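Local coordinates for protein beta-galactosidase (Bacteroides thetaiotaomicron, PDB 5MUJ) that probably hydrolyses glycosidic linkages in the plant pectin rhamnogalacturonan II, binding its chain B oligosaccharide in a pocket, at residues A[42-51]-A[359-370]; A[295-303]-A[315-323]. All blocks are in the same frame, centred on the assembly; numbering follows the deposited sequence.

Overall arrangement
The chain folds as five antiparallel sheets of four strands, consistent with a five-bladed beta-propeller, and the two contacts lie in different sheets, their centres about 16 Å apart. Interaction 1 adds the first strand, 45-51, to the edge of the sheet whose other three strands come last in the chain. Interaction 2 belongs to the preceding sheet, pairing strand 299-306 with the loop that follows strand 313-314, and it falls in sequence between the two segments of interaction 1. The two meet where K46 NZ lies 2.7 Å from I322 O, a probable hydrogen bond, and where I321 packs on T43 and A362. The probable ring closure is thus in contact with the loop of the neighbouring sheet.

Interaction 1 (A[42-51]-A[359-370]); sequences KTPYKYGLAV and IAIATSKPMGRS
The carbonyl oxygen of I359 is gripped by two successive amides, A50 N at 2.7 Å and V51 N at 3.2 Å, which defines a classic beta bulge. A second bulge repeats the device: I361 O takes Y47 N at 2.8 Å and, more weakly, G48 N. Between and beyond them 45-49 runs antiparallel to 359-363, with Y45 O receiving T363 N. The chain after the strand then curls back and clasps the far side of 45-49. There S370 N donates to Y47 O, while S370 OG, anti to its own amide nitrogen (chi1 178°), reaches L49 O at 2.7 Å in the carbonyl plane, on a lone pair. S370 N also sits 3.5 Å above the centre of the Y47 ring. G48 lets this loop close in, since a beta carbon there would clash with S370 CB. Farther along, P366 CD lies over a face of the Y45 ring, 4.0 Å from its centroid, a CH-pi contact; P44 CB covers the opposite face. The ammonium of K46 points elsewhere, to a salt bridge with D328. Backbone bonds carry most of the polar grip, and S370 OG, the glycine at G48 and the two tyrosine rings add to it, consistent with the Velcro-like closure of a beta-propeller, in which the first strand completes the last sheet.

Interaction 2 (A[295-303]-A[315-323]); sequences RKYKAFNTF and WHGADLIIP
D319 places its carboxylate against R295, Y297 and F300, and both of its oxygens are engaged. R295 meets it side-on, NE to OD2 at 3.0 Å and NH2 to OD1 at 2.8 Å, each on a syn lone pair; the two groups are nearly coplanar, 7° apart, and the NE bond is almost straight. The hydroxyl of Y297 meets OD2 on its anti side, somewhat out of the carboxylate plane, 2.6 Å from OH to OD2, brought there by a chi1 of 33° that departs from a staggered rotamer. That hydroxyl in turn accepts from a water which takes the D319 amide proton. A second water lies within hydrogen-bonding distance of OD1, T302 OG1 and G317 O. The F300 ring lies against the ion pair, its face under OD2 and its CZ against the guanidinium. With an asparagine here, R295 would probably be left without its counter-charge and one of its N-H groups would be likely to face an amide donor.

The backbone polar atoms are paired as well. N301 N gives to I321 O, while N301 O accepts from I321 N and, weakly, L320 N, so a classic bulge marks this single antiparallel bridge; N301 lies beside I321, and its OD1 accepts from K334 N. W315 N donates to F303 O, and its indole NE1 is spent on A318 O at 2.7 Å. The F303 ring and the five-membered ring of W315 form an offset stack, centroids 4.6 Å apart, and Y38 of helix 31-41 stacks on W315 as well. I322 CB makes a CH-pi contact over a face of the Y297 ring. This is the outer part of a four-stranded antiparallel sheet, consistent with a blade of a five-bladed propeller, with the loop after 313-314 folded along strand 299-306, where the side chain of A299 is about 5 Å from a bound rhamnose.

Interaction 1 (A[42-51]-A[359-370])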
loop_
_atom_site.group_PDB
_atom_site.type_symbol
_atom_site.label_atom_id
_atom_site.label_comp_id
_atom_site.label_asym_id
_atom_site.label_seq_id
_atom_site.Cartn_x
_atom_site.Cartn_y
_atom_site.Cartn_z
ATOM N N LYS A 42 -9.943 -4.999 14.449
ATOM C CA LYS A 42 -9.275 -6.294 14.481
ATOM C C LYS A 42 -9.966 -7.318 13.584
ATOM O O LYS A 42 -11.193 -7.275 13.415
ATOM C CB LYS A 42 -9.108 -6.834 15.903
ATOM C CG LYS A 42 -10.433 -7.120 16.611
ATOM C CD LYS A 42 -10.235 -7.560 18.055
ATOM C CE LYS A 42 -11.499 -8.207 18.625
ATOM N NZ LYS A 42 -11.289 -8.720 20.000
ATOM N N THR A 43 -9.158 -8.242 13.086
ATOM C CA THR A 43 -9.551 -9.322 12.214
ATOM C C THR A 43 -8.838 -10.617 12.588
ATOM O O THR A 43 -7.811 -10.964 12.016
ATOM C CB THR A 43 -9.254 -8.968 10.767
ATOM O OG1 THR A 43 -7.843 -8.649 10.634
ATOM C CG2 THR A 43 -10.140 -7.844 10.334
ATOM N N PRO A 44 -9.366 -11.341 13.593
ATOM C CA PRO A 44 -8.728 -12.566 14.066
ATOM C C PRO A 44 -8.758 -13.782 13.123
ATOM O O PRO A 44 -7.951 -14.703 13.307
ATOM C CB PRO A 44 -9.544 -12.899 15.334
ATOM C CG PRO A 44 -10.113 -11.601 15.773
ATOM C CD PRO A 44 -10.457 -10.925 14.492
ATOM N N TYR A 45 -9.656 -13.756 12.133
ATOM C CA TYR A 45 -10.085 -14.987 11.389
ATOM C C TYR A 45 -9.533 -14.929 9.947
ATOM O O TYR A 45 -9.941 -14.083 9.128
ATOM C CB TYR A 45 -11.638 -15.205 11.405
ATOM C CG TYR A 45 -12.109 -15.318 12.827
ATOM C CD1 TYR A 45 -11.815 -16.457 13.593
ATOM C CD2 TYR A 45 -12.662 -14.256 13.465
ATOM C CE1 TYR A 45 -12.164 -16.536 14.933
ATOM C CE2 TYR A 45 -12.996 -14.316 14.814
ATOM C CZ TYR A 45 -12.764 -15.462 15.538
ATOM O OH TYR A 45 -13.087 -15.525 16.888
ATOM N N LYS A 46 -8.604 -15.815 9.632
ATOM C CA LYS A 46 -7.940 -15.763 8.302
ATOM C C LYS A 46 -8.737 -16.554 7.272
ATOM O O LYS A 46 -8.859 -17.774 7.361
ATOM C CB LYS A 46 -6.514 -16.287 8.402
ATOM C CG LYS A 46 -5.661 -15.312 9.218
ATOM C CD LYS A 46 -4.172 -15.583 9.170
ATOM C CE LYS A 46 -3.440 -14.484 9.892
ATOM N NZ LYS A 46 -2.008 -14.880 9.890
ATOM N N TYR A 47 -9.274 -15.836 6.307
ATOM C CA TYR A 47 -10.103 -16.460 5.243
ATOM C C TYR A 47 -9.196 -17.257 4.329
ATOM O O TYR A 47 -9.468 -18.402 3.997
ATOM C CB TYR A 47 -10.827 -15.416 4.466
ATOM C CG TYR A 47 -11.603 -15.954 3.303
ATOM C CD1 TYR A 47 -12.870 -16.498 3.482
ATOM C CD2 TYR A 47 -11.091 -15.883 2.014
ATOM C CE1 TYR A 47 -13.584 -16.999 2.415
ATOM C CE2 TYR A 47 -11.798 -16.390 0.925
ATOM C CZ TYR A 47 -13.059 -16.934 1.142
ATOM O OH TYR A 47 -13.798 -17.442 0.092
ATOM N N GLY A 48 -8.106 -16.615 3.914
ATOM C CA GLY A 48 -7.052 -17.215 3.128
ATOM C C GLY A 48 -6.824 -16.363 1.902
ATOM O O GLY A 48 -7.186 -15.174 1.887
ATOM N N LEU A 49 -6.259 -16.963 0.869
ATOM C CA LEU A 49 -5.831 -16.189 -0.295
ATOM C C LEU A 49 -7.016 -15.649 -1.075
ATOM O O LEU A 49 -8.082 -16.317 -1.196
ATOM C CB LEU A 49 -4.895 -17.000 -1.176
ATOM C CG LEU A 49 -3.569 -17.387 -0.504
ATOM C CD1 LEU A 49 -2.922 -18.603 -1.125
ATOM C CD2 LEU A 49 -2.584 -16.212 -0.518
ATOM N N ALA A 50 -6.852 -14.434 -1.573
ATOM C CA ALA A 50 -7.830 -13.764 -2.416
ATOM C C ALA A 50 -7.357 -13.828 -3.873
ATOM O O ALA A 50 -8.123 -14.092 -4.800
ATOM C CB ALA A 50 -7.934 -12.308 -2.002
ATOM N N VAL A 51 -6.087 -13.477 -4.064
ATOM C CA VAL A 51 -5.459 -13.476 -5.354
ATOM C C VAL A 51 -4.088 -14.104 -5.245
ATOM O O VAL A 51 -3.243 -13.570 -4.535
ATOM C CB VAL A 51 -5.371 -12.050 -5.964
ATOM C CG1 VAL A 51 -4.941 -12.129 -7.426
ATOM C CG2 VAL A 51 -6.723 -11.328 -5.922
ATOM N N ILE A 359 -1.952 -12.209 -2.230
ATOM C CA ILE A 359 -2.798 -11.363 -1.408
ATOM C C ILE A 359 -3.794 -12.266 -0.692
ATOM O O ILE A 359 -4.451 -13.124 -1.328
ATOM C CB ILE A 359 -3.533 -10.306 -2.240
ATOM C CG1 ILE A 359 -2.509 -9.302 -2.789
ATOM C CG2 ILE A 359 -4.609 -9.555 -1.449
ATOM C CD1 ILE A 359 -2.980 -8.430 -3.938
ATOM N N ALA A 360 -3.915 -12.088 0.622
ATOM C CA ALA A 360 -4.869 -12.844 1.490
ATOM C C ALA A 360 -5.783 -11.905 2.260
ATOM O O ALA A 360 -5.636 -10.676 2.232
ATOM C CB ALA A 360 -4.152 -13.715 2.438
ATOM N N ILE A 361 -6.782 -12.494 2.918
ATOM C CA ILE A 361 -7.749 -11.737 3.678
ATOM C C ILE A 361 -7.936 -12.275 5.088
ATOM O O ILE A 361 -8.032 -13.494 5.282
ATOM C CB ILE A 361 -9.129 -11.798 3.012
ATOM C CG1 ILE A 361 -8.966 -11.708 1.514
ATOM C CG2 ILE A 361 -9.998 -10.665 3.506
ATOM C CD1 ILE A 361 -10.296 -11.751 0.798
ATOM N N ALA A 362 -8.076 -11.373 6.054
ATOM C CA ALA A 362 -8.502 -11.746 7.404
ATOM C C ALA A 362 -9.793 -10.952 7.731
ATOM O O ALA A 362 -10.012 -9.869 7.200
ATOM C CB ALA A 362 -7.385 -11.474 8.414
ATOM N N THR A 363 -10.678 -11.521 8.567
ATOM C CA THR A 363 -11.963 -10.881 8.858
ATOM C C THR A 363 -12.271 -10.835 10.350
ATOM O O THR A 363 -11.697 -11.578 11.123
ATOM C CB THR A 363 -13.115 -11.585 8.115
ATOM O OG1 THR A 363 -13.137 -12.961 8.484
ATOM C CG2 THR A 363 -12.936 -11.441 6.597
ATOM N N SER A 364 -13.164 -9.938 10.727
ATOM C CA SER A 364 -13.576 -9.775 12.122
ATOM C C SER A 364 -14.494 -10.921 12.669
ATOM O O SER A 364 -14.530 -11.130 13.883
ATOM C CB SER A 364 -14.297 -8.463 12.311
ATOM O OG SER A 364 -15.338 -8.334 11.370
ATOM N N LYS A 365 -15.244 -11.617 11.806
ATOM C CA LYS A 365 -15.833 -12.905 12.205
ATOM C C LYS A 365 -15.554 -13.933 11.119
ATOM O O LYS A 365 -15.234 -13.548 9.985
ATOM C CB LYS A 365 -17.340 -12.760 12.443
ATOM C CG LYS A 365 -18.144 -12.458 11.179
ATOM C CD LYS A 365 -19.615 -12.204 11.491
ATOM C CE LYS A 365 -20.491 -12.263 10.246
ATOM N NZ LYS A 365 -21.932 -12.339 10.628
ATOM N N PRO A 366 -15.634 -15.238 11.452
ATOM C CA PRO A 366 -15.431 -16.207 10.368
ATOM C C PRO A 366 -16.375 -15.982 9.165
ATOM O O PRO A 366 -17.599 -15.807 9.353
ATOM C CB PRO A 366 -15.747 -17.561 11.029
ATOM C CG PRO A 366 -15.576 -17.329 12.492
ATOM C CD PRO A 366 -16.054 -15.907 12.710
HETATM N N MSE A 367 -15.810 -15.997 7.942
HETATM C CA MSE A 367 -16.524 -15.839 6.674
HETATM C C MSE A 367 -16.242 -17.004 5.736
HETATM O O MSE A 367 -16.373 -16.873 4.528
HETATM C CB MSE A 367 -16.109 -14.509 6.030
HETATM C CG MSE A 367 -16.478 -13.276 6.840
HETATM SE SE MSE A 367 -18.408 -13.039 7.136
HETATM C CE MSE A 367 -18.752 -12.528 5.282
ATOM N N GLY A 368 -15.886 -18.158 6.280
ATOM C CA GLY A 368 -15.485 -19.327 5.512
ATOM C C GLY A 368 -13.983 -19.415 5.289
ATOM O O GLY A 368 -13.191 -18.876 6.051
ATOM N N ARG A 369 -13.606 -20.140 4.244
ATOM C CA ARG A 369 -12.224 -20.431 3.930
ATOM C C ARG A 369 -12.018 -20.357 2.440
ATOM O O ARG A 369 -12.825 -20.863 1.683
ATOM C CB ARG A 369 -11.775 -21.803 4.427
ATOM C CG ARG A 369 -11.623 -21.956 5.929
ATOM C CD ARG A 369 -10.580 -21.031 6.536
ATOM N NE ARG A 369 -10.683 -21.064 7.991
ATOM C CZ ARG A 369 -10.031 -21.887 8.810
ATOM N NH1 ARG A 369 -9.204 -22.830 8.357
ATOM N NH2 ARG A 369 -10.247 -21.782 10.121
ATOM N N SER A 370 -10.909 -19.747 2.029
ATOM C CA SER A 370 -10.577 -19.634 0.627
ATOM C C SER A 370 -10.295 -20.973 0.038
ATOM O O SER A 370 -9.696 -21.809 0.701
ATOM C CB SER A 370 -9.268 -18.820 0.437
ATOM O OG SER A 370 -9.005 -18.798 -0.917
HETATM O O HOH W 1 -11.943 -18.652 -2.509
#

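Interaction 2 (A[295-303]-A[315-323])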
loop_
_atom_site.group_PDB
_atom_site.type_symbol
_atom_site.label_atom_id
_atom_site.label_comp_id
_atom_site.label_asym_id
_atom_site.label_seq_id
_atom_site.Cartn_x
_atom_site.Cartn_y
_atom_site.Cartn_z
ATOM N N ARG A 295 9.853 -7.637 17.520
ATOM C CA ARG A 295 9.055 -8.766 17.050
ATOM C C ARG A 295 9.933 -9.977 16.620
ATOM O O ARG A 295 11.018 -9.829 15.979
ATOM C CB ARG A 295 8.185 -8.307 15.872
ATOM C CG ARG A 295 6.837 -7.722 16.250
ATOM C CD ARG A 295 6.935 -6.439 17.003
ATOM N NE ARG A 295 5.692 -5.676 16.928
ATOM C CZ ARG A 295 5.536 -4.396 17.239
ATOM N NH1 ARG A 295 6.561 -3.670 17.678
ATOM N NH2 ARG A 295 4.349 -3.822 17.120
ATOM N N LYS A 296 9.426 -11.166 16.967
ATOM C CA LYS A 296 10.018 -12.458 16.617
ATOM C C LYS A 296 9.338 -13.083 15.399
ATOM O O LYS A 296 9.346 -14.305 15.216
ATOM C CB LYS A 296 9.926 -13.423 17.808
ATOM N N TYR A 297 8.690 -12.245 14.610
ATOM C CA TYR A 297 8.371 -12.541 13.229
ATOM C C TYR A 297 8.830 -11.375 12.393
ATOM O O TYR A 297 8.938 -10.238 12.901
ATOM C CB TYR A 297 6.889 -12.795 13.033
ATOM C CG TYR A 297 6.018 -11.976 13.954
ATOM C CD1 TYR A 297 5.724 -10.653 13.684
ATOM C CD2 TYR A 297 5.589 -12.492 15.163
ATOM C CE1 TYR A 297 4.943 -9.896 14.554
ATOM C CE2 TYR A 297 4.793 -11.754 16.021
ATOM C CZ TYR A 297 4.469 -10.459 15.730
ATOM O OH TYR A 297 3.678 -9.735 16.589
ATOM N N LYS A 298 9.099 -11.652 11.121
ATOM C CA LYS A 298 9.870 -10.702 10.271
ATOM C C LYS A 298 9.093 -9.546 9.634
ATOM O O LYS A 298 9.703 -8.537 9.249
ATOM C CB LYS A 298 10.595 -11.460 9.171
ATOM C CG LYS A 298 11.699 -12.390 9.697
ATOM C CD LYS A 298 13.011 -11.688 10.043
ATOM C CE LYS A 298 14.025 -12.717 10.546
ATOM N NZ LYS A 298 14.885 -12.196 11.649
ATOM N N ALA A 299 7.790 -9.725 9.432
ATOM C CA ALA A 299 6.926 -8.639 8.963
ATOM C C ALA A 299 5.475 -8.818 9.376
ATOM O O ALA A 299 4.984 -9.942 9.473
ATOM C CB ALA A 299 7.031 -8.450 7.450
ATOM N N PHE A 300 4.803 -7.704 9.610
ATOM C CA PHE A 300 3.503 -7.681 10.260
ATOM C C PHE A 300 2.772 -6.378 10.023
ATOM O O PHE A 300 3.399 -5.397 9.582
ATOM C CB PHE A 300 3.665 -7.892 11.766
ATOM C CG PHE A 300 4.581 -6.830 12.422
ATOM C CD1 PHE A 300 5.996 -6.961 12.438
ATOM C CD2 PHE A 300 4.027 -5.705 12.993
ATOM C CE1 PHE A 300 6.827 -5.972 13.017
ATOM C CE2 PHE A 300 4.857 -4.723 13.571
ATOM C CZ PHE A 300 6.240 -4.870 13.572
ATOM N N ASN A 301 1.462 -6.372 10.287
ATOM C CA ASN A 301 0.642 -5.167 10.255
ATOM C C ASN A 301 0.168 -4.755 11.647
ATOM O O ASN A 301 -0.256 -5.586 12.466
ATOM C CB ASN A 301 -0.605 -5.379 9.372
ATOM C CG ASN A 301 -0.258 -5.556 7.915
ATOM O OD1 ASN A 301 0.751 -5.084 7.429
ATOM N ND2 ASN A 301 -1.128 -6.240 7.187
ATOM N N THR A 302 0.210 -3.446 11.895
ATOM C CA THR A 302 -0.434 -2.832 13.040
ATOM C C THR A 302 -0.995 -1.450 12.659
ATOM O O THR A 302 -1.190 -1.163 11.454
ATOM C CB THR A 302 0.455 -2.876 14.304
ATOM O OG1 THR A 302 -0.280 -2.387 15.436
ATOM C CG2 THR A 302 1.730 -2.077 14.131
ATOM N N PHE A 303 -1.255 -0.582 13.635
ATOM C CA PHE A 303 -1.780 0.719 13.292
ATOM C C PHE A 303 -1.272 1.775 14.245
ATOM O O PHE A 303 -0.797 1.460 15.324
ATOM C CB PHE A 303 -3.304 0.723 13.309
ATOM C CG PHE A 303 -3.881 0.623 14.688
ATOM C CD1 PHE A 303 -4.016 -0.618 15.311
ATOM C CD2 PHE A 303 -4.239 1.767 15.379
ATOM C CE1 PHE A 303 -4.550 -0.715 16.610
ATOM C CE2 PHE A 303 -4.770 1.668 16.676
ATOM C CZ PHE A 303 -4.925 0.428 17.289
ATOM N N TRP A 315 -0.058 1.955 18.174
ATOM C CA TRP A 315 -0.686 0.939 18.990
ATOM C C TRP A 315 0.261 0.210 19.932
ATOM O O TRP A 315 1.276 -0.282 19.515
ATOM C CB TRP A 315 -1.346 -0.074 18.047
ATOM C CG TRP A 315 -2.037 -1.297 18.683
ATOM C CD1 TRP A 315 -1.908 -2.579 18.259
ATOM C CD2 TRP A 315 -2.928 -1.341 19.815
ATOM N NE1 TRP A 315 -2.689 -3.417 19.022
ATOM C CE2 TRP A 315 -3.307 -2.697 19.989
ATOM C CE3 TRP A 315 -3.440 -0.384 20.695
ATOM C CZ2 TRP A 315 -4.173 -3.129 21.020
ATOM C CZ3 TRP A 315 -4.286 -0.797 21.709
ATOM C CH2 TRP A 315 -4.670 -2.173 21.850
ATOM N N HIS A 316 -0.163 0.010 21.180
ATOM C CA HIS A 316 0.718 -0.592 22.198
ATOM C C HIS A 316 0.443 -2.071 22.491
ATOM O O HIS A 316 1.050 -2.655 23.386
ATOM C CB HIS A 316 0.652 0.219 23.483
ATOM C CG HIS A 316 -0.741 0.399 23.996
ATOM N ND1 HIS A 316 -1.259 -0.355 25.027
ATOM C CD2 HIS A 316 -1.734 1.226 23.603
ATOM C CE1 HIS A 316 -2.506 0.006 25.244
ATOM N NE2 HIS A 316 -2.807 0.982 24.414
ATOM N N GLY A 317 -0.421 -2.678 21.681
ATOM C CA GLY A 317 -0.946 -4.047 21.926
ATOM C C GLY A 317 -0.554 -4.964 20.796
ATOM O O GLY A 317 0.285 -4.614 19.978
ATOM N N ALA A 318 -1.215 -6.120 20.722
ATOM C CA ALA A 318 -0.920 -7.170 19.747
ATOM C C ALA A 318 -1.047 -6.616 18.348
ATOM O O ALA A 318 -1.935 -5.836 18.054
ATOM C CB ALA A 318 -1.888 -8.354 19.911
ATOM N N ASP A 319 -0.183 -7.097 17.483
ATOM C CA ASP A 319 -0.205 -6.681 16.085
ATOM C C ASP A 319 -1.490 -7.217 15.429
ATOM O O ASP A 319 -1.975 -8.275 15.797
ATOM C CB ASP A 319 0.994 -7.252 15.405
ATOM C CG ASP A 319 2.278 -6.541 15.838
ATOM O OD1 ASP A 319 2.227 -5.306 16.014
ATOM O OD2 ASP A 319 3.294 -7.224 15.991
ATOM N N LEU A 320 -1.952 -6.515 14.415
ATOM C CA LEU A 320 -3.232 -6.872 13.757
ATOM C C LEU A 320 -3.119 -8.122 12.915
ATOM O O LEU A 320 -4.054 -8.956 12.911
ATOM C CB LEU A 320 -3.668 -5.727 12.864
ATOM C CG LEU A 320 -4.088 -4.420 13.522
ATOM C CD1 LEU A 320 -4.561 -3.404 12.491
ATOM C CD2 LEU A 320 -5.169 -4.653 14.576
ATOM N N ILE A 321 -2.060 -8.236 12.132
ATOM C CA ILE A 321 -1.814 -9.370 11.245
ATOM C C ILE A 321 -0.389 -9.815 11.434
ATOM O O ILE A 321 0.531 -8.984 11.321
ATOM C CB ILE A 321 -1.986 -9.013 9.740
ATOM C CG1 ILE A 321 -3.354 -8.396 9.478
ATOM C CG2 ILE A 321 -1.736 -10.231 8.849
ATOM C CD1 ILE A 321 -4.552 -9.368 9.543
ATOM N N ILE A 322 -0.186 -11.086 11.738
ATOM C CA ILE A 322 1.135 -11.670 11.895
ATOM C C ILE A 322 1.214 -12.995 11.183
ATOM O O ILE A 322 0.151 -13.645 10.970
ATOM C CB ILE A 322 1.529 -11.855 13.396
ATOM C CG1 ILE A 322 0.756 -12.998 14.095
ATOM C CG2 ILE A 322 1.362 -10.539 14.160
ATOM C CD1 ILE A 322 1.203 -13.246 15.525
ATOM N N PRO A 323 2.426 -13.489 10.852
ATOM C CA PRO A 323 2.593 -14.852 10.319
ATOM C C PRO A 323 2.041 -15.891 11.281
ATOM O O PRO A 323 2.365 -15.861 12.468
ATOM C CB PRO A 323 4.122 -15.008 10.199
ATOM C CG PRO A 323 4.587 -13.617 9.940
ATOM C CD PRO A 323 3.689 -12.734 10.771
HETATM O O HOH W 2 1.448 -9.733 18.107
HETATM O O HOH W 3 1.210 -3.194 17.723
#